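Local coordinates for protein dihydropteroate synthase (Burkholderia cenocepacia, PDB 2Y5J) that probably condenses para-aminobenzoate with 6-hydroxymethyl-7,8-dihydropterin diphosphate to make 7,8-dihydropteroate, the precursor of folates, at residues Leu100-Tyr105 and Asp119-Ile124. Numbering follows the deposited sequence.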
ATOM      1  N   LEU A 100       1.051  -8.680  -8.294  1.00 36.82           N
ATOM      2  CA  LEU A 100       2.172  -9.024  -7.429  1.00 37.03           C
ATOM      3  C   LEU A 100       2.885  -7.719  -7.111  1.00 36.82           C
ATOM      4  O   LEU A 100       3.238  -6.962  -8.016  1.00 38.19           O
ATOM      5  CB  LEU A 100       3.172  -9.963  -8.119  1.00 36.80           C
ATOM      6  CG  LEU A 100       2.797 -11.326  -8.708  1.00 38.51           C
ATOM      7  CD1 LEU A 100       4.051 -11.986  -9.263  1.00 36.75           C
ATOM      8  CD2 LEU A 100       2.221 -12.231  -7.634  1.00 37.63           C
ATOM      9  N   SER A 101       3.098  -7.430  -5.833  1.00 36.33           N
ATOM     10  CA  SER A 101       3.510  -6.078  -5.456  1.00 35.21           C
ATOM     11  C   SER A 101       4.850  -6.181  -4.747  1.00 34.14           C
ATOM     12  O   SER A 101       5.100  -7.158  -4.037  1.00 35.75           O
ATOM     13  CB  SER A 101       2.432  -5.406  -4.612  1.00 34.17           C
ATOM     14  OG  SER A 101       2.964  -4.451  -3.719  1.00 38.01           O
ATOM     15  N   ILE A 102       5.710  -5.190  -4.942  1.00 32.42           N
ATOM     16  CA  ILE A 102       7.024  -5.248  -4.315  1.00 33.26           C
ATOM     17  C   ILE A 102       7.195  -4.152  -3.264  1.00 32.46           C
ATOM     18  O   ILE A 102       6.942  -2.993  -3.543  1.00 31.88           O
ATOM     19  CB  ILE A 102       8.187  -5.171  -5.345  1.00 33.91           C
ATOM     20  CG1 ILE A 102       7.825  -5.888  -6.648  1.00 32.94           C
ATOM     21  CG2 ILE A 102       9.468  -5.750  -4.738  1.00 34.32           C
ATOM     22  CD1 ILE A 102       7.850  -7.399  -6.483  1.00 39.30           C
ATOM     23  N   ASP A 103       7.614  -4.525  -2.060  1.00 32.49           N
ATOM     24  CA  ASP A 103       7.820  -3.565  -0.985  1.00 34.31           C
ATOM     25  C   ASP A 103       9.315  -3.286  -0.940  1.00 32.98           C
ATOM     26  O   ASP A 103      10.069  -3.989  -0.265  1.00 32.36           O
ATOM     27  CB  ASP A 103       7.316  -4.138   0.353  1.00 35.44           C
ATOM     28  CG  ASP A 103       7.252  -3.113   1.479  1.00 38.25           C
ATOM     29  OD1 ASP A 103       6.836  -1.945   1.251  1.00 39.49           O
ATOM     30  OD2 ASP A 103       7.556  -3.539   2.620  1.00 40.92           O
ATOM     31  N   THR A 104       9.745  -2.266  -1.681  1.00 32.70           N
ATOM     32  CA  THR A 104      11.168  -1.948  -1.722  1.00 32.02           C
ATOM     33  C   THR A 104      11.261  -0.474  -2.087  1.00 31.48           C
ATOM     34  O   THR A 104      10.368   0.054  -2.741  1.00 31.23           O
ATOM     35  CB  THR A 104      11.953  -2.806  -2.756  1.00 32.57           C
ATOM     36  OG1 THR A 104      13.361  -2.662  -2.521  1.00 31.49           O
ATOM     37  CG2 THR A 104      11.686  -2.297  -4.165  1.00 31.53           C
ATOM     38  N   TYR A 105      12.346   0.142  -1.628  1.00 31.36           N
ATOM     39  CA  TYR A 105      12.772   1.517  -1.889  1.00 30.70           C
ATOM     40  C   TYR A 105      14.109   1.568  -2.652  1.00 30.18           C
ATOM     41  O   TYR A 105      14.479   2.622  -3.174  1.00 30.22           O
ATOM     42  CB  TYR A 105      12.874   2.310  -0.582  1.00 30.20           C
ATOM     43  CG  TYR A 105      13.789   1.724   0.474  1.00 32.30           C
ATOM     44  CD1 TYR A 105      15.136   2.039   0.510  1.00 33.01           C
ATOM     45  CD2 TYR A 105      13.306   0.857   1.454  1.00 35.38           C
ATOM     46  CE1 TYR A 105      15.981   1.470   1.450  1.00 38.09           C
ATOM     47  CE2 TYR A 105      14.139   0.302   2.413  1.00 37.17           C
ATOM     48  CZ  TYR A 105      15.475   0.626   2.416  1.00 38.87           C
ATOM     49  OH  TYR A 105      16.324   0.103   3.364  1.00 42.39           O
ATOM     50  N   ASP A 119       4.020  -6.407 -10.744  1.00 33.40           N
ATOM     51  CA  ASP A 119       2.987  -5.525 -11.273  1.00 32.49           C
ATOM     52  C   ASP A 119       2.852  -4.141 -10.639  1.00 31.72           C
ATOM     53  O   ASP A 119       2.168  -3.281 -11.209  1.00 28.16           O
ATOM     54  CB  ASP A 119       1.625  -6.227 -11.230  1.00 32.09           C
ATOM     55  CG  ASP A 119       1.652  -7.542 -11.971  1.00 33.04           C
ATOM     56  OD1 ASP A 119       1.555  -7.487 -13.216  1.00 38.63           O
ATOM     57  OD2 ASP A 119       1.752  -8.615 -11.339  1.00 30.58           O
ATOM     58  N   LEU A 120       3.457  -3.962  -9.462  1.00 31.01           N
ATOM     59  CA  LEU A 120       3.277  -2.759  -8.654  1.00 29.93           C
ATOM     60  C   LEU A 120       4.422  -2.585  -7.670  1.00 29.79           C
ATOM     61  O   LEU A 120       4.864  -3.533  -7.007  1.00 28.56           O
ATOM     62  CB  LEU A 120       1.966  -2.899  -7.879  1.00 30.80           C
ATOM     63  CG  LEU A 120       1.343  -1.957  -6.844  1.00 33.40           C
ATOM     64  CD1 LEU A 120       0.140  -2.704  -6.244  1.00 36.23           C
ATOM     65  CD2 LEU A 120       2.232  -1.542  -5.685  1.00 29.86           C
ATOM     66  N   ILE A 121       4.899  -1.350  -7.576  1.00 28.66           N
ATOM     67  CA  ILE A 121       6.002  -1.066  -6.680  1.00 29.80           C
ATOM     68  C   ILE A 121       5.461  -0.270  -5.502  1.00 28.81           C
ATOM     69  O   ILE A 121       4.804   0.741  -5.693  1.00 27.17           O
ATOM     70  CB  ILE A 121       7.097  -0.202  -7.334  1.00 31.02           C
ATOM     71  CG1 ILE A 121       7.711  -0.904  -8.547  1.00 33.91           C
ATOM     72  CG2 ILE A 121       8.220   0.030  -6.328  1.00 32.36           C
ATOM     73  CD1 ILE A 121       8.507  -2.167  -8.224  1.00 36.84           C
ATOM     74  N   ASN A 122       5.777  -0.733  -4.300  1.00 29.27           N
ATOM     75  CA  ASN A 122       5.383  -0.108  -3.048  1.00 29.93           C
ATOM     76  C   ASN A 122       6.585   0.493  -2.313  1.00 29.86           C
ATOM     77  O   ASN A 122       7.475  -0.242  -1.855  1.00 29.76           O
ATOM     78  CB  ASN A 122       4.794  -1.225  -2.192  1.00 31.83           C
ATOM     79  CG  ASN A 122       3.663  -0.752  -1.339  1.00 33.41           C
ATOM     80  OD1 ASN A 122       3.845   0.040  -0.422  1.00 43.01           O
ATOM     81  ND2 ASN A 122       2.466  -1.167  -1.701  1.00 40.43           N
ATOM     82  N   ASP A 123       6.666   1.819  -2.267  1.00 27.63           N
ATOM     83  CA  ASP A 123       7.904   2.443  -1.817  1.00 28.41           C
ATOM     84  C   ASP A 123       7.688   3.459  -0.695  1.00 28.76           C
ATOM     85  O   ASP A 123       7.215   4.585  -0.923  1.00 28.35           O
ATOM     86  CB  ASP A 123       8.654   3.036  -3.017  1.00 27.87           C
ATOM     87  CG  ASP A 123       9.880   3.865  -2.650  1.00 31.13           C
ATOM     88  OD1 ASP A 123      10.614   3.612  -1.664  1.00 30.24           O
ATOM     89  OD2 ASP A 123      10.143   4.822  -3.415  1.00 30.85           O
ATOM     90  N   ILE A 124       8.083   3.022   0.497  1.00 28.87           N
ATOM     91  CA  ILE A 124       8.053   3.807   1.736  1.00 30.32           C
ATOM     92  C   ILE A 124       8.743   5.149   1.522  1.00 31.40           C
ATOM     93  O   ILE A 124       8.353   6.176   2.087  1.00 30.76           O
ATOM     94  CB  ILE A 124       8.739   3.054   2.903  1.00 31.06           C
ATOM     95  CG1 ILE A 124      10.218   2.792   2.606  1.00 31.79           C
ATOM     96  CG2 ILE A 124       8.085   1.675   3.129  1.00 27.02           C
ATOM     97  CD1 ILE A 124      10.938   2.094   3.758  1.00 33.27           C
TER
HETATM   98  O   HOH W   1      12.959   5.270  -3.322  1.00 36.45           O
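Strands 100-103 and 120-123 run parallel, their axes 4.6 Å apart and inclined by 26°. Ile102 N donates to Leu120 O, Asn122 N to Ile102 O (2.7 Å) and, just past the strand, Thr104 N to Asn122 O. At the start Leu100 is gripped twice by Asp119, whose N donates to Leu100 O (2.9 Å) while its OD2 accepts Leu100 N (3.1 Å) on the anti side, slightly out of the carboxylate plane. Aspartate suits this spot because CG, anti to the carbonyl carbon (chi1 -56°), swings the carboxylate back to the neighbouring strand; Arg15 forms a salt bridge with the same oxygen, which should help balance the buried charge.

Beta-branched, apolar Ile102 and Ile121 suit a buried strand face, CG1 of Ile102 meeting CD1 of Ile121 at 4.1 Å; Ile102 lies against the helices and Ile121 reaches Phe127. The other face, turned to the barrel interior, carries Ser101, Leu120, Asp103 and Asn122. Small Ser101 lets both methyls of Leu120 close on it, with CD2 3.6 Å from OG. Beyond, the planes of the Asp103 carboxylate and the Asn122 amide are turned 77° from each other. At the C-terminal end the slender tip of Ile124, CD1, reaches Tyr105 CD2 on the ring, and a water donates to Tyr105 O and Asp123 OD2, an oxygen that also accepts a hydrogen bond from Phe127 N.

Helix 107-115 makes the right-handed beta-alpha-beta crossover of this TIM-barrel enzyme and packs on Ile102 and Thr104, helix 79-93 adds Val90 against Leu100 and Ile102, and strands 62-65 and 142-146 flank the pair.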